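Local structure of putative mannose-6-phosphate isomerase YvyI (Bacillus subtilis, 1QWR) at residues Asp95-Tyr106 with Ala193-Arg202. The protein catalyses the interconversion of D-mannose 6-phosphate and D-fructose 6-phosphate, using one bound zinc ion per subunit. Residues are numbered along the deposited sequence; the frame is centred on the assembly and turned at random.
With ZN (zinc ion), chain E; SO4 (sulfate ion), chain C.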
loop_
_atom_site.group_PDB
_atom_site.type_symbol
_atom_site.label_atom_id
_atom_site.label_comp_id
_atom_site.label_asym_id
_atom_site.label_seq_id
_atom_site.Cartn_x
_atom_site.Cartn_y
_atom_site.Cartn_z
ATOM N N ASP A 95 1.933 15.097 -9.210
ATOM C CA ASP A 95 2.545 15.038 -7.874
ATOM C C ASP A 95 1.530 14.911 -6.738
ATOM O O ASP A 95 0.454 15.519 -6.785
ATOM C CB ASP A 95 3.367 16.307 -7.593
ATOM C CG ASP A 95 4.583 16.452 -8.488
ATOM O OD1 ASP A 95 5.248 15.449 -8.799
ATOM O OD2 ASP A 95 4.897 17.604 -8.851
ATOM N N THR A 96 1.853 14.132 -5.701
ATOM C CA THR A 96 0.910 14.069 -4.590
ATOM C C THR A 96 1.377 15.130 -3.603
ATOM O O THR A 96 2.466 15.692 -3.754
ATOM C CB THR A 96 0.879 12.700 -3.853
ATOM O OG1 THR A 96 2.121 12.497 -3.172
ATOM C CG2 THR A 96 0.639 11.561 -4.836
ATOM N N SER A 97 0.570 15.385 -2.582
ATOM C CA SER A 97 0.923 16.402 -1.585
ATOM C C SER A 97 2.147 16.020 -0.758
ATOM O O SER A 97 2.498 14.845 -0.658
ATOM C CB SER A 97 -0.268 16.644 -0.651
ATOM O OG SER A 97 -0.496 15.525 0.201
ATOM N N ILE A 98 2.817 17.016 -0.181
ATOM C CA ILE A 98 3.981 16.741 0.671
ATOM C C ILE A 98 3.304 16.492 2.013
ATOM O O ILE A 98 2.470 17.301 2.459
ATOM C CB ILE A 98 4.939 17.950 0.728
ATOM C CG1 ILE A 98 5.538 18.187 -0.663
ATOM C CG2 ILE A 98 6.051 17.688 1.714
ATOM C CD1 ILE A 98 6.528 19.320 -0.737
ATOM N N LYS A 99 3.642 15.374 2.651
ATOM C CA LYS A 99 2.944 15.010 3.872
ATOM C C LYS A 99 3.736 14.159 4.846
ATOM O O LYS A 99 4.852 13.731 4.555
ATOM C CB LYS A 99 1.676 14.241 3.460
ATOM C CG LYS A 99 1.963 13.082 2.485
ATOM C CD LYS A 99 0.676 12.584 1.829
ATOM C CE LYS A 99 0.958 11.622 0.685
ATOM N NZ LYS A 99 0.980 12.297 -0.641
ATOM N N VAL A 100 3.120 13.919 6.004
ATOM C CA VAL A 100 3.685 13.067 7.044
ATOM C C VAL A 100 2.522 12.290 7.678
ATOM O O VAL A 100 1.413 12.824 7.823
ATOM C CB VAL A 100 4.400 13.892 8.150
ATOM C CG1 VAL A 100 3.478 14.962 8.678
ATOM C CG2 VAL A 100 4.822 12.980 9.299
ATOM N N HIS A 101 2.771 11.033 8.050
ATOM C CA HIS A 101 1.749 10.215 8.698
ATOM C C HIS A 101 2.173 10.040 10.136
ATOM O O HIS A 101 3.344 9.813 10.412
ATOM C CB HIS A 101 1.652 8.813 8.061
ATOM C CG HIS A 101 1.268 8.839 6.624
ATOM N ND1 HIS A 101 0.052 9.324 6.193
ATOM C CD2 HIS A 101 1.920 8.406 5.515
ATOM C CE1 HIS A 101 -0.027 9.193 4.879
ATOM N NE2 HIS A 101 1.090 8.639 4.447
ATOM N N PRO A 102 1.222 10.147 11.073
ATOM C CA PRO A 102 1.565 9.983 12.484
ATOM C C PRO A 102 1.748 8.516 12.846
ATOM O O PRO A 102 1.340 7.613 12.090
ATOM C CB PRO A 102 0.369 10.587 13.199
ATOM C CG PRO A 102 -0.771 10.195 12.293
ATOM C CD PRO A 102 -0.204 10.512 10.915
ATOM N N ASP A 103 2.360 8.283 14.010
ATOM C CA ASP A 103 2.562 6.930 14.497
ATOM C C ASP A 103 1.296 6.541 15.258
ATOM O O ASP A 103 0.371 7.353 15.363
ATOM C CB ASP A 103 3.827 6.856 15.384
ATOM C CG ASP A 103 3.672 7.568 16.728
ATOM O OD1 ASP A 103 2.735 8.357 16.905
ATOM O OD2 ASP A 103 4.516 7.330 17.614
ATOM N N ASP A 104 1.229 5.312 15.772
ATOM C CA ASP A 104 0.030 4.855 16.476
ATOM C C ASP A 104 -0.360 5.735 17.673
ATOM O O ASP A 104 -1.549 5.987 17.937
ATOM C CB ASP A 104 0.208 3.414 16.984
ATOM C CG ASP A 104 0.247 2.384 15.870
ATOM O OD1 ASP A 104 -0.144 2.705 14.719
ATOM O OD2 ASP A 104 0.653 1.225 16.159
ATOM N N TYR A 105 0.636 6.183 18.423
ATOM C CA TYR A 105 0.339 7.021 19.586
ATOM C C TYR A 105 -0.289 8.352 19.196
ATOM O O TYR A 105 -1.355 8.726 19.702
ATOM C CB TYR A 105 1.613 7.301 20.384
ATOM C CG TYR A 105 1.372 8.288 21.502
ATOM C CD1 TYR A 105 0.647 7.917 22.643
ATOM C CD2 TYR A 105 1.825 9.600 21.397
ATOM C CE1 TYR A 105 0.379 8.844 23.656
ATOM C CE2 TYR A 105 1.564 10.538 22.398
ATOM C CZ TYR A 105 0.839 10.149 23.523
ATOM O OH TYR A 105 0.571 11.076 24.501
ATOM N N TYR A 106 0.369 9.076 18.304
ATOM C CA TYR A 106 -0.146 10.377 17.911
ATOM C C TYR A 106 -1.482 10.281 17.202
ATOM O O TYR A 106 -2.362 11.113 17.424
ATOM C CB TYR A 106 0.836 11.113 17.013
ATOM C CG TYR A 106 0.528 12.596 16.917
ATOM C CD1 TYR A 106 1.062 13.497 17.848
ATOM C CD2 TYR A 106 -0.308 13.095 15.913
ATOM C CE1 TYR A 106 0.772 14.872 17.784
ATOM C CE2 TYR A 106 -0.608 14.479 15.835
ATOM C CZ TYR A 106 -0.063 15.357 16.777
ATOM O OH TYR A 106 -0.355 16.708 16.732
ATOM N N ALA A 193 -4.824 8.405 8.247
ATOM C CA ALA A 193 -4.256 9.572 8.937
ATOM C C ALA A 193 -3.129 10.231 8.148
ATOM O O ALA A 193 -2.004 9.703 8.050
ATOM C CB ALA A 193 -3.772 9.163 10.304
ATOM N N THR A 194 -3.435 11.406 7.596
ATOM C CA THR A 194 -2.478 12.141 6.779
ATOM C C THR A 194 -2.446 13.628 7.094
ATOM O O THR A 194 -3.485 14.269 7.126
ATOM C CB THR A 194 -2.830 11.998 5.292
ATOM O OG1 THR A 194 -2.766 10.616 4.930
ATOM C CG2 THR A 194 -1.863 12.811 4.424
ATOM N N TYR A 195 -1.248 14.163 7.307
ATOM C CA TYR A 195 -1.079 15.586 7.593
ATOM C C TYR A 195 -0.304 16.200 6.429
ATOM O O TYR A 195 0.881 15.913 6.243
ATOM C CB TYR A 195 -0.315 15.788 8.916
ATOM C CG TYR A 195 -0.980 15.130 10.122
ATOM C CD1 TYR A 195 -2.372 15.130 10.266
ATOM C CD2 TYR A 195 -0.215 14.526 11.123
ATOM C CE1 TYR A 195 -2.979 14.540 11.381
ATOM C CE2 TYR A 195 -0.807 13.939 12.235
ATOM C CZ TYR A 195 -2.187 13.947 12.359
ATOM O OH TYR A 195 -2.774 13.362 13.455
ATOM N N ARG A 196 -0.978 17.034 5.637
ATOM C CA ARG A 196 -0.338 17.666 4.486
ATOM C C ARG A 196 0.310 18.983 4.865
ATOM O O ARG A 196 -0.254 19.737 5.658
ATOM C CB ARG A 196 -1.359 17.991 3.402
ATOM C CG ARG A 196 -2.197 16.841 2.970
ATOM C CD ARG A 196 -2.907 17.176 1.665
ATOM N NE ARG A 196 -3.803 16.094 1.288
ATOM C CZ ARG A 196 -5.076 16.033 1.639
ATOM N NH1 ARG A 196 -5.612 16.997 2.372
ATOM N NH2 ARG A 196 -5.810 15.000 1.263
ATOM N N VAL A 197 1.477 19.262 4.297
ATOM C CA VAL A 197 2.126 20.533 4.574
ATOM C C VAL A 197 2.093 21.398 3.318
ATOM O O VAL A 197 2.159 22.620 3.402
ATOM C CB VAL A 197 3.596 20.365 5.051
ATOM C CG1 VAL A 197 3.643 19.423 6.262
ATOM C CG2 VAL A 197 4.479 19.843 3.941
ATOM N N TYR A 198 1.963 20.765 2.155
ATOM C CA TYR A 198 1.944 21.499 0.888
ATOM C C TYR A 198 1.279 20.696 -0.219
ATOM O O TYR A 198 1.552 19.502 -0.373
ATOM C CB TYR A 198 3.372 21.839 0.463
ATOM C CG TYR A 198 3.450 22.730 -0.756
ATOM C CD1 TYR A 198 2.696 23.898 -0.830
ATOM C CD2 TYR A 198 4.304 22.424 -1.818
ATOM C CE1 TYR A 198 2.786 24.751 -1.939
ATOM C CE2 TYR A 198 4.404 23.272 -2.928
ATOM C CZ TYR A 198 3.638 24.430 -2.979
ATOM O OH TYR A 198 3.710 25.259 -4.079
ATOM N N ASP A 199 0.415 21.353 -0.992
ATOM C CA ASP A 199 -0.302 20.685 -2.082
ATOM C C ASP A 199 -0.260 21.483 -3.385
ATOM O O ASP A 199 -1.203 21.442 -4.183
ATOM C CB ASP A 199 -1.755 20.424 -1.686
ATOM C CG ASP A 199 -2.442 19.432 -2.610
ATOM O OD1 ASP A 199 -1.770 18.486 -3.064
ATOM O OD2 ASP A 199 -3.656 19.575 -2.872
ATOM N N TYR A 200 0.824 22.235 -3.565
ATOM C CA TYR A 200 1.040 23.007 -4.775
ATOM C C TYR A 200 -0.070 23.999 -5.120
ATOM O O TYR A 200 -0.236 24.360 -6.285
ATOM C CB TYR A 200 1.265 22.026 -5.932
ATOM C CG TYR A 200 2.444 21.114 -5.700
ATOM C CD1 TYR A 200 3.750 21.578 -5.872
ATOM C CD2 TYR A 200 2.265 19.805 -5.241
ATOM C CE1 TYR A 200 4.849 20.761 -5.591
ATOM C CE2 TYR A 200 3.355 18.982 -4.954
ATOM C CZ TYR A 200 4.642 19.465 -5.131
ATOM O OH TYR A 200 5.728 18.663 -4.858
ATOM N N ASP A 201 -0.814 24.443 -4.109
ATOM C CA ASP A 201 -1.910 25.399 -4.289
ATOM C C ASP A 201 -2.948 24.978 -5.326
ATOM O O ASP A 201 -3.500 25.824 -6.049
ATOM C CB ASP A 201 -1.347 26.770 -4.668
ATOM C CG ASP A 201 -0.395 27.310 -3.618
ATOM O OD1 ASP A 201 -0.851 27.552 -2.484
ATOM O OD2 ASP A 201 0.804 27.478 -3.924
ATOM N N ARG A 202 -3.233 23.681 -5.385
ATOM C CA ARG A 202 -4.194 23.162 -6.345
ATOM C C ARG A 202 -5.627 23.144 -5.856
ATOM O O ARG A 202 -5.881 23.107 -4.660
ATOM C CB ARG A 202 -3.797 21.751 -6.761
ATOM C CG ARG A 202 -2.500 21.705 -7.521
ATOM C CD ARG A 202 -2.109 20.274 -7.855
ATOM N NE ARG A 202 -1.768 19.496 -6.663
ATOM C CZ ARG A 202 -1.204 18.294 -6.711
ATOM N NH1 ARG A 202 -0.934 17.746 -7.893
ATOM N NH2 ARG A 202 -0.872 17.654 -5.586
HETATM ZN ZN ZN E . 1.891 8.408 2.084
HETATM S S SO4 C . -2.534 12.859 -0.982
HETATM O O1 SO4 C . -1.683 13.911 -1.594
HETATM O O2 SO4 C . -3.763 12.689 -1.763
HETATM O O3 SO4 C . -2.854 13.212 0.409
HETATM O O4 SO4 C . -1.783 11.588 -0.993
HETATM O O HOH W 1 5.048 15.984 -4.608
HETATM O O HOH W 2 -0.213 6.894 2.250
#
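I98-V100 and Y195-Y198 run antiparallel as a two-stranded ribbon. V100 and Y195 form a hydrogen-bonded pair, each N donating to the other's O, and K99 faces R196 in a non-hydrogen-bonded pair. One residue on, V197 N donates to I98 O (2.9 Å) while I98 N donates to Y198 O, so two residues, V197 and Y198, stand opposite the single I98, a classic beta bulge. On the face of I98 and V100, I98 CG2 presses tightly on V197 CG2, and the Y195 ring runs out past P102 to meet Y106 rim to rim, planes at 83°; its hydroxyl bonds E111. The opposite face, with K99 and R196, turns to a sulfate, probably from the crystallisation liquor. S97 grips sulfate O1 with both its N and OG (2.7 Å for OG); K99, bent at its last torsion (chi4 -95°), brings NZ to O4 at 2.9 Å and also bonds T96 OG1. R196 stretches out from CG to NE, passing S97 OG, and NE reaches O3 at 3.2 Å, while its NH1 holds E211 O. K18, W20 and R210 complete the sulfate site. At the other end, R202 NH1 and NH2 converge end-on upon D95 O, both 2.8 Å away, and NH2 also makes a salt bridge with D199 OD1. An alanine at R202 is likely to leave D95 O without both these donors and D199 OD1 without its salt-bridge partner, though D199 keeps R210 through OD2. H101 ND1 donates to A193 O (2.8 Å), near the ring plane, which helps hold the ring turned so that NE2 meets zinc (2.5 Å), also bound by E119 and H176. The ribbon thus joins the zinc site of this cupin-clan catalytic domain to R196, by similarity an active-site residue, and to an anion pocket consistent with a place for the substrate phosphate.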